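Local coordinates for uncharacterized protein (Sinorhizobium meliloti, PDB 3U5R) that is of unknown function but belongs to the AhpC/TSA family, has a thioredoxin-like fold and may act as an oxidoreductase with antioxidant activity, at residues A[75-80]-A[145-150]; A[83-88]-A[93-98]; A[101-106]-A[127-132]. All blocks are in the same frame, centred on the assembly; numbering follows the deposited sequence.

Contact 1 (A[75-80]-A[145-150]); sequences VLIREA and PDFFLY
Ile-77 meets both Pro-145 and Phe-147 with a single methyl group, a compact example of how a thioredoxin-like fold seats a helix start on its central sheet. CD1 of Ile-77 lies 3.6 Å from CZ of Phe-147 and stays near the plane of the ring, so the methyl abuts the ring edge instead of resting on a face. The same CD1 is 3.9 Å from CG of Pro-145, on the pyrrolidine ring just before the strand, and the two side chains meet there at a slant. The torsions of Ile-77 explain this reach: CG1 is held between the backbone N and the carbonyl carbon (chi1 59°), and an extended chi2 of 171° then carries CD1 straight out to the strand. Phe-147 comes from the opposite direction, with CG beside its own backbone N and opposite the carbonyl carbon.

Backbone features set the stage on both sides. Ile-77 is the N-cap of helix 78-88 and sits inside a type I turn from Val-75 to Arg-78. Pro-145 follows a cis peptide bond, a hallmark of thioredoxin folds at this place ahead of the strand, and its carbonyl oxygen accepts a hydrogen bond from Ser-198. Further out, Phe-147 packs on Leu-63 and Ala-65 of the adjoining strand and on Leu-178 of helix 176-186, while Ile-77 also touches Val-173. With all three touching residues buried and only carbon atoms meeting, the join depends on shape and exclusion of water rather than on directed polar bonds.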
loop_
_atom_site.group_PDB
_atom_site.type_symbol
_atom_site.label_atom_id
_atom_site.label_comp_id
_atom_site.label_asym_id
_atom_site.label_seq_id
_atom_site.Cartn_x
_atom_site.Cartn_y
_atom_site.Cartn_z
ATOM N N VAL A 75 -4.128 -8.976 -7.088
ATOM C CA VAL A 75 -5.433 -9.693 -7.248
ATOM C C VAL A 75 -5.672 -10.689 -6.109
ATOM O O VAL A 75 -6.750 -10.716 -5.449
ATOM C CB VAL A 75 -5.545 -10.342 -8.709
ATOM C CG1 VAL A 75 -6.735 -11.425 -8.839
ATOM C CG2 VAL A 75 -5.684 -9.179 -9.799
ATOM N N LEU A 76 -4.646 -11.479 -5.811
ATOM C CA LEU A 76 -4.713 -12.378 -4.651
ATOM C C LEU A 76 -5.276 -11.769 -3.324
ATOM O O LEU A 76 -6.036 -12.441 -2.594
ATOM C CB LEU A 76 -3.324 -12.966 -4.381
ATOM C CG LEU A 76 -3.247 -13.955 -3.228
ATOM C CD1 LEU A 76 -3.823 -15.364 -3.554
ATOM C CD2 LEU A 76 -1.780 -14.054 -2.839
ATOM N N ILE A 77 -4.897 -10.537 -2.965
ATOM C CA ILE A 77 -5.173 -10.031 -1.628
ATOM C C ILE A 77 -6.201 -8.887 -1.692
ATOM O O ILE A 77 -6.444 -8.191 -0.722
ATOM C CB ILE A 77 -3.904 -9.471 -0.997
ATOM C CG1 ILE A 77 -3.377 -8.340 -1.917
ATOM C CG2 ILE A 77 -2.859 -10.548 -0.837
ATOM C CD1 ILE A 77 -2.236 -7.578 -1.281
ATOM N N ARG A 78 -6.785 -8.619 -2.829
ATOM C CA ARG A 78 -7.611 -7.454 -2.969
ATOM C C ARG A 78 -8.867 -7.431 -2.075
ATOM O O ARG A 78 -9.139 -6.470 -1.417
ATOM C CB ARG A 78 -7.852 -7.183 -4.440
ATOM C CG ARG A 78 -9.135 -6.716 -4.865
ATOM C CD ARG A 78 -9.546 -7.450 -6.149
ATOM N NE ARG A 78 -8.938 -6.949 -7.348
ATOM C CZ ARG A 78 -9.044 -7.489 -8.541
ATOM N NH1 ARG A 78 -9.701 -8.604 -8.736
ATOM N NH2 ARG A 78 -8.458 -6.907 -9.542
ATOM N N GLU A 79 -9.548 -8.539 -2.003
ATOM C CA GLU A 79 -10.667 -8.638 -1.119
ATOM C C GLU A 79 -10.235 -8.490 0.367
ATOM O O GLU A 79 -10.868 -7.866 1.121
ATOM C CB GLU A 79 -11.401 -9.929 -1.383
ATOM C CG GLU A 79 -12.067 -9.995 -2.751
ATOM C CD GLU A 79 -11.109 -10.309 -3.933
ATOM O OE1 GLU A 79 -9.922 -10.684 -3.741
ATOM O OE2 GLU A 79 -11.580 -10.165 -5.092
ATOM N N ALA A 80 -9.137 -9.113 0.726
ATOM C CA ALA A 80 -8.577 -9.047 2.041
ATOM C C ALA A 80 -8.112 -7.664 2.421
ATOM O O ALA A 80 -8.258 -7.277 3.486
ATOM C CB ALA A 80 -7.526 -9.998 2.200
ATOM N N PRO A 145 2.224 -5.826 -4.545
ATOM C CA PRO A 145 1.959 -4.793 -3.578
ATOM C C PRO A 145 3.230 -4.510 -2.788
ATOM O O PRO A 145 4.025 -5.435 -2.551
ATOM C CB PRO A 145 0.987 -5.451 -2.641
ATOM C CG PRO A 145 1.416 -6.957 -2.626
ATOM C CD PRO A 145 1.948 -7.184 -4.024
ATOM N N ASP A 146 3.414 -3.257 -2.355
ATOM C CA ASP A 146 4.566 -2.888 -1.486
ATOM C C ASP A 146 4.001 -2.103 -0.313
ATOM O O ASP A 146 3.396 -1.044 -0.528
ATOM C CB ASP A 146 5.551 -2.001 -2.288
ATOM C CG ASP A 146 6.995 -2.161 -1.819
ATOM O OD1 ASP A 146 7.197 -2.605 -0.662
ATOM O OD2 ASP A 146 7.896 -1.888 -2.632
ATOM N N PHE A 147 4.071 -2.653 0.895
ATOM C CA PHE A 147 3.424 -2.039 2.049
ATOM C C PHE A 147 4.397 -1.340 2.988
ATOM O O PHE A 147 5.391 -1.953 3.417
ATOM C CB PHE A 147 2.729 -3.136 2.876
ATOM C CG PHE A 147 1.634 -3.875 2.112
ATOM C CD1 PHE A 147 0.359 -3.306 2.004
ATOM C CD2 PHE A 147 1.863 -5.156 1.558
ATOM C CE1 PHE A 147 -0.675 -3.983 1.324
ATOM C CE2 PHE A 147 0.817 -5.835 0.872
ATOM C CZ PHE A 147 -0.449 -5.227 0.752
ATOM N N PHE A 148 4.106 -0.084 3.350
ATOM C CA PHE A 148 4.973 0.669 4.267
ATOM C C PHE A 148 4.076 1.141 5.418
ATOM O O PHE A 148 3.163 1.951 5.182
ATOM C CB PHE A 148 5.544 1.925 3.555
ATOM C CG PHE A 148 6.454 1.667 2.346
ATOM C CD1 PHE A 148 5.954 1.287 1.097
ATOM C CD2 PHE A 148 7.842 1.903 2.444
ATOM C CE1 PHE A 148 6.799 1.065 0.014
ATOM C CE2 PHE A 148 8.689 1.743 1.367
ATOM C CZ PHE A 148 8.194 1.326 0.125
ATOM N N LEU A 149 4.305 0.680 6.658
ATOM C CA LEU A 149 3.517 1.106 7.766
ATOM C C LEU A 149 4.333 2.117 8.620
ATOM O O LEU A 149 5.475 1.787 9.007
ATOM C CB LEU A 149 3.142 -0.094 8.686
ATOM C CG LEU A 149 2.220 0.204 9.888
ATOM C CD1 LEU A 149 0.785 0.650 9.410
ATOM C CD2 LEU A 149 2.143 -1.023 10.704
ATOM N N TYR A 150 3.693 3.243 8.966
ATOM C CA TYR A 150 4.265 4.312 9.789
ATOM C C TYR A 150 3.510 4.466 11.107
ATOM O O TYR A 150 2.282 4.272 11.161
ATOM C CB TYR A 150 4.209 5.636 9.041
ATOM C CG TYR A 150 4.996 5.520 7.770
ATOM C CD1 TYR A 150 6.382 5.739 7.774
ATOM C CD2 TYR A 150 4.357 5.130 6.563
ATOM C CE1 TYR A 150 7.121 5.633 6.597
ATOM C CE2 TYR A 150 5.114 4.942 5.365
ATOM C CZ TYR A 150 6.487 5.206 5.416
ATOM O OH TYR A 150 7.248 5.019 4.271
#

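Contact 2 (A[83-88]-A[93-98]); sequences KFAGDY and LAVVAI
Phe-84, Ala-85 and Tyr-88 of helix 78-88 pack on Leu-93 and Val-95 within a beta-alpha-beta crossover, the unit in which a helix links two parallel strands of one sheet. Leu-93 buries the most surface here. Its CD2 lies 3.6 Å from CB of Tyr-88, and the same methyl is 3.8 Å from CE2 of Phe-84, so one leucine methyl touches two aromatic residues a helical turn apart, meeting each ring obliquely. Leu-93 runs about at right angles to Phe-84 and more obliquely to Tyr-88. Its CG lies opposite the backbone N (chi1 174°), a setting that directs the branched end at the helix. One step on along this face of the strand, CG2 of Val-95 touches CB of Ala-85 at 3.8 Å.

In this crossover the chain leaves strand 61-66, climbs through the helix and returns along strand 93-99, which lies parallel to the first and next to it. The helix segment therefore runs roughly against the returning strand, at 148° between their directions, with the axes 8.3 Å apart at closest approach. Alternation along the strand does the sorting: Leu-93 and Val-95 face the helix, whereas Ala-94 points away from it.

The two aromatic side chains also touch within the helix. CD2 of Tyr-88 stands 3.9 Å above the plane of the Phe-84 ring, displaced toward its rim. Although CB of Tyr-88 starts toward the strand, its ring leads off to helix 176-186, where OH hydrogen-bonds to OD1 of Asp-183. Across the short connection between Tyr-88 and Leu-93, a water donates to O of Leu-93 at 3.1 Å and, more weakly, to O of Tyr-88.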
loop_
_atom_site.group_PDB
_atom_site.type_symbol
_atom_site.label_atom_id
_atom_site.label_comp_id
_atom_site.label_asym_id
_atom_site.label_seq_id
_atom_site.Cartn_x
_atom_site.Cartn_y
_atom_site.Cartn_z
ATOM N N LYS A 83 -11.140 -5.604 3.229
ATOM C CA LYS A 83 -11.628 -6.050 4.541
ATOM C C LYS A 83 -10.734 -5.526 5.705
ATOM O O LYS A 83 -11.212 -4.940 6.736
ATOM C CB LYS A 83 -11.660 -7.593 4.542
ATOM C CG LYS A 83 -11.888 -8.267 5.928
ATOM C CD LYS A 83 -13.176 -7.768 6.553
ATOM C CE LYS A 83 -13.605 -8.714 7.724
ATOM N NZ LYS A 83 -12.977 -10.057 7.354
ATOM N N PHE A 84 -9.427 -5.705 5.535
ATOM C CA PHE A 84 -8.433 -5.210 6.506
ATOM C C PHE A 84 -8.619 -3.718 6.752
ATOM O O PHE A 84 -8.730 -3.276 7.899
ATOM C CB PHE A 84 -7.046 -5.460 5.903
ATOM C CG PHE A 84 -5.914 -4.727 6.588
ATOM C CD1 PHE A 84 -5.302 -5.252 7.684
ATOM C CD2 PHE A 84 -5.436 -3.539 6.093
ATOM C CE1 PHE A 84 -4.188 -4.584 8.307
ATOM C CE2 PHE A 84 -4.308 -2.906 6.710
ATOM C CZ PHE A 84 -3.743 -3.426 7.800
ATOM N N ALA A 85 -8.578 -2.918 5.677
ATOM C CA ALA A 85 -8.687 -1.463 5.893
ATOM C C ALA A 85 -10.016 -1.124 6.619
ATOM O O ALA A 85 -10.006 -0.339 7.555
ATOM C CB ALA A 85 -8.534 -0.661 4.592
ATOM N N GLY A 86 -11.134 -1.730 6.186
ATOM C CA GLY A 86 -12.445 -1.521 6.837
ATOM C C GLY A 86 -12.415 -1.946 8.310
ATOM O O GLY A 86 -12.900 -1.207 9.204
ATOM N N ASP A 87 -11.808 -3.084 8.605
ATOM C CA ASP A 87 -11.761 -3.575 9.968
ATOM C C ASP A 87 -11.137 -2.512 10.898
ATOM O O ASP A 87 -11.508 -2.438 12.048
ATOM C CB ASP A 87 -10.852 -4.813 10.087
ATOM C CG ASP A 87 -11.537 -6.123 9.698
ATOM O OD1 ASP A 87 -12.776 -6.082 9.507
ATOM O OD2 ASP A 87 -10.803 -7.161 9.535
ATOM N N TYR A 88 -10.093 -1.821 10.422
ATOM C CA TYR A 88 -9.340 -0.876 11.271
ATOM C C TYR A 88 -9.805 0.577 11.179
ATOM O O TYR A 88 -9.274 1.469 11.906
ATOM C CB TYR A 88 -7.841 -0.910 10.918
ATOM C CG TYR A 88 -7.165 -2.107 11.550
ATOM C CD1 TYR A 88 -6.761 -2.106 12.875
ATOM C CD2 TYR A 88 -6.989 -3.240 10.828
ATOM C CE1 TYR A 88 -6.143 -3.248 13.446
ATOM C CE2 TYR A 88 -6.376 -4.365 11.361
ATOM C CZ TYR A 88 -5.971 -4.379 12.646
ATOM O OH TYR A 88 -5.369 -5.537 13.094
ATOM N N LEU A 93 -6.116 3.403 12.235
ATOM C CA LEU A 93 -5.317 3.195 11.028
ATOM C C LEU A 93 -5.877 3.988 9.824
ATOM O O LEU A 93 -7.081 3.883 9.539
ATOM C CB LEU A 93 -5.323 1.717 10.681
ATOM C CG LEU A 93 -4.650 1.442 9.365
ATOM C CD1 LEU A 93 -3.128 1.528 9.604
ATOM C CD2 LEU A 93 -5.048 0.079 8.906
ATOM N N ALA A 94 -5.034 4.782 9.166
ATOM C CA ALA A 94 -5.316 5.337 7.864
ATOM C C ALA A 94 -4.624 4.480 6.815
ATOM O O ALA A 94 -3.467 4.098 6.996
ATOM C CB ALA A 94 -4.811 6.784 7.768
ATOM N N VAL A 95 -5.309 4.178 5.719
ATOM C CA VAL A 95 -4.695 3.457 4.596
ATOM C C VAL A 95 -4.727 4.319 3.397
ATOM O O VAL A 95 -5.763 4.935 3.059
ATOM C CB VAL A 95 -5.418 2.105 4.264
ATOM C CG1 VAL A 95 -4.850 1.448 2.992
ATOM C CG2 VAL A 95 -5.334 1.109 5.470
ATOM N N VAL A 96 -3.587 4.422 2.698
ATOM C CA VAL A 96 -3.598 5.120 1.399
ATOM C C VAL A 96 -3.003 4.197 0.417
ATOM O O VAL A 96 -1.837 3.785 0.629
ATOM C CB VAL A 96 -2.815 6.445 1.431
ATOM C CG1 VAL A 96 -1.458 6.246 2.087
ATOM C CG2 VAL A 96 -2.658 7.005 0.024
ATOM N N ALA A 97 -3.718 3.927 -0.686
ATOM C CA ALA A 97 -3.166 3.135 -1.762
ATOM C C ALA A 97 -2.776 3.957 -2.955
ATOM O O ALA A 97 -3.457 4.913 -3.263
ATOM C CB ALA A 97 -4.197 2.037 -2.205
ATOM N N ILE A 98 -1.735 3.556 -3.684
ATOM C CA ILE A 98 -1.191 4.375 -4.764
ATOM C C ILE A 98 -0.891 3.450 -5.966
ATOM O O ILE A 98 -0.292 2.397 -5.806
ATOM C CB ILE A 98 0.129 5.097 -4.341
ATOM C CG1 ILE A 98 -0.163 6.096 -3.207
ATOM C CG2 ILE A 98 0.756 5.846 -5.569
ATOM C CD1 ILE A 98 1.137 6.621 -2.500
HETATM O O HOH W 1 -9.125 4.775 11.704
#

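Contact 3 (A[101-106]-A[127-132]); sequences NDAQAF and YLKDAS
Lys-129 reaches Asn-101 with the far end of its side chain, a buried ammonium tying a strand to a loop. From CB the chain first extends, with CG opposite the backbone N (chi1 -178°), then turns about the CB-CG bond (chi2 77°) and runs out extended to the tip. CE comes within 3.6 Å of O of Asn-101, and NZ donates to that same oxygen at 2.7 Å. The bond lies in the carbonyl plane, on a lone pair, with a C=O...N angle of 145°. NZ also lies 4.2 Å from CB of Ala-103, a contact without a polar bond. It donates as well to O of Glu-109 and OD1 of Asn-99, so three acceptors surround it, which probably stabilises its positive charge.

Beyond Asn-101 the loop is shaped by Asp-102, whose OD1 accepts from N of Gln-104 at 2.9 Å, an Asx turn, and from N of Ala-105 at 3.2 Å. Both donors approach from one face of the carboxylate.

Lys-129 closes strand 127-129, an outermost strand of the central sheet, and its side chain packs on Leu-111 of helix 111-121, placing the ammonium where strand, helix and the loop after strand 93-99 converge.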
loop_
_atom_site.group_PDB
_atom_site.type_symbol
_atom_site.label_atom_id
_atom_site.label_comp_id
_atom_site.label_asym_id
_atom_site.label_seq_id
_atom_site.Cartn_x
_atom_site.Cartn_y
_atom_site.Cartn_z
ATOM N N ASN A 101 1.838 2.724 -11.650
ATOM C CA ASN A 101 2.196 2.051 -12.874
ATOM C C ASN A 101 1.903 2.913 -14.147
ATOM O O ASN A 101 0.882 3.617 -14.236
ATOM C CB ASN A 101 1.477 0.705 -12.962
ATOM C CG ASN A 101 2.130 -0.388 -12.115
ATOM O OD1 ASN A 101 1.612 -1.492 -12.041
ATOM N ND2 ASN A 101 3.245 -0.104 -11.490
ATOM N N ASP A 102 2.790 2.802 -15.130
ATOM C CA ASP A 102 2.677 3.610 -16.347
ATOM C C ASP A 102 1.440 3.194 -17.167
ATOM O O ASP A 102 1.350 2.058 -17.688
ATOM C CB ASP A 102 3.961 3.433 -17.129
ATOM C CG ASP A 102 3.892 3.983 -18.564
ATOM O OD1 ASP A 102 2.853 4.513 -19.032
ATOM O OD2 ASP A 102 4.951 3.842 -19.239
ATOM N N ALA A 103 0.458 4.096 -17.251
ATOM C CA ALA A 103 -0.831 3.663 -17.734
ATOM C C ALA A 103 -0.927 3.787 -19.273
ATOM O O ALA A 103 -1.911 3.320 -19.859
ATOM C CB ALA A 103 -1.933 4.421 -17.059
ATOM N N GLN A 104 0.081 4.399 -19.906
ATOM C CA GLN A 104 0.190 4.388 -21.381
ATOM C C GLN A 104 0.582 2.964 -21.757
ATOM O O GLN A 104 -0.079 2.351 -22.619
ATOM C CB GLN A 104 1.248 5.377 -21.908
ATOM C CG GLN A 104 1.136 6.825 -21.436
ATOM C CD GLN A 104 -0.129 7.548 -21.928
ATOM O OE1 GLN A 104 -1.053 7.844 -21.142
ATOM N NE2 GLN A 104 -0.174 7.844 -23.230
ATOM N N ALA A 105 1.648 2.439 -21.115
ATOM C CA ALA A 105 2.074 1.048 -21.350
ATOM C C ALA A 105 1.051 0.021 -20.834
ATOM O O ALA A 105 0.884 -1.038 -21.453
ATOM C CB ALA A 105 3.480 0.769 -20.765
ATOM N N PHE A 106 0.374 0.327 -19.706
ATOM C CA PHE A 106 -0.614 -0.580 -19.116
ATOM C C PHE A 106 -1.931 0.128 -18.866
ATOM O O PHE A 106 -2.204 0.611 -17.745
ATOM C CB PHE A 106 -0.062 -1.223 -17.836
ATOM C CG PHE A 106 1.184 -2.026 -18.070
ATOM C CD1 PHE A 106 1.113 -3.400 -18.280
ATOM C CD2 PHE A 106 2.414 -1.398 -18.146
ATOM C CE1 PHE A 106 2.277 -4.152 -18.531
ATOM C CE2 PHE A 106 3.559 -2.107 -18.429
ATOM C CZ PHE A 106 3.498 -3.508 -18.608
ATOM N N TYR A 127 -7.604 5.550 -3.030
ATOM C CA TYR A 127 -6.762 4.873 -3.976
ATOM C C TYR A 127 -6.410 5.874 -5.039
ATOM O O TYR A 127 -7.255 6.309 -5.819
ATOM C CB TYR A 127 -7.524 3.650 -4.528
ATOM C CG TYR A 127 -6.757 2.761 -5.441
ATOM C CD1 TYR A 127 -5.342 2.818 -5.533
ATOM C CD2 TYR A 127 -7.437 1.855 -6.269
ATOM C CE1 TYR A 127 -4.657 1.977 -6.439
ATOM C CE2 TYR A 127 -6.748 0.992 -7.142
ATOM C CZ TYR A 127 -5.390 1.052 -7.219
ATOM O OH TYR A 127 -4.741 0.224 -8.132
ATOM N N LEU A 128 -5.140 6.239 -5.076
ATOM C CA LEU A 128 -4.715 7.421 -5.816
ATOM C C LEU A 128 -3.820 7.080 -6.960
ATOM O O LEU A 128 -3.110 6.078 -6.914
ATOM C CB LEU A 128 -3.912 8.283 -4.850
ATOM C CG LEU A 128 -4.688 8.537 -3.555
ATOM C CD1 LEU A 128 -3.849 9.385 -2.606
ATOM C CD2 LEU A 128 -6.089 9.237 -3.833
ATOM N N LYS A 129 -3.770 7.943 -7.965
ATOM C CA LYS A 129 -2.836 7.726 -9.081
ATOM C C LYS A 129 -1.548 8.540 -8.934
ATOM O O LYS A 129 -1.644 9.767 -8.784
ATOM C CB LYS A 129 -3.479 8.099 -10.398
ATOM C CG LYS A 129 -2.548 7.828 -11.607
ATOM C CD LYS A 129 -2.525 6.351 -11.912
ATOM C CE LYS A 129 -1.356 6.093 -12.877
ATOM N NZ LYS A 129 -1.234 4.606 -12.893
ATOM N N ASP A 130 -0.357 7.890 -9.033
ATOM C CA ASP A 130 0.977 8.603 -9.001
ATOM C C ASP A 130 1.545 8.665 -10.442
ATOM O O ASP A 130 2.433 7.887 -10.782
ATOM C CB ASP A 130 1.900 7.886 -7.982
ATOM C CG ASP A 130 3.381 8.280 -8.039
ATOM O OD1 ASP A 130 3.721 9.441 -8.288
ATOM O OD2 ASP A 130 4.237 7.377 -7.780
ATOM N N ALA A 131 0.977 9.554 -11.280
ATOM C CA ALA A 131 1.256 9.585 -12.736
ATOM C C ALA A 131 2.705 9.841 -13.070
ATOM O O ALA A 131 3.208 9.214 -13.967
ATOM C CB ALA A 131 0.330 10.662 -13.521
ATOM N N SER A 132 3.368 10.745 -12.348
ATOM C CA SER A 132 4.784 11.046 -12.605
ATOM C C SER A 132 5.762 10.007 -12.006
ATOM O O SER A 132 6.956 10.011 -12.338
ATOM C CB SER A 132 5.142 12.456 -12.057
ATOM O OG SER A 132 5.300 12.384 -10.649
HETATM O O HOH W 2 2.401 6.453 -13.971
#

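In the fold
All three contacts reach one five-stranded mixed sheet, the core of the thioredoxin-like fold. Contacts 1 and 2 share helix 78-88, one using its start and the other its later turns; their centres are about 9 Å apart, and Leu-149 touches Leu-93 between them. Contact 3 lies at an edge of the sheet, on outermost strand 127-129, its centre about 21 Å from that of contact 2, yet the two join through neighbouring strands 93-99 and 127-129. Along the chain, contacts 2 and 3 follow one another inside the loop closed by contact 1. Two apolar contacts thus fasten the helix to the sheet, while a polar one ties a loop to the sheet's edge.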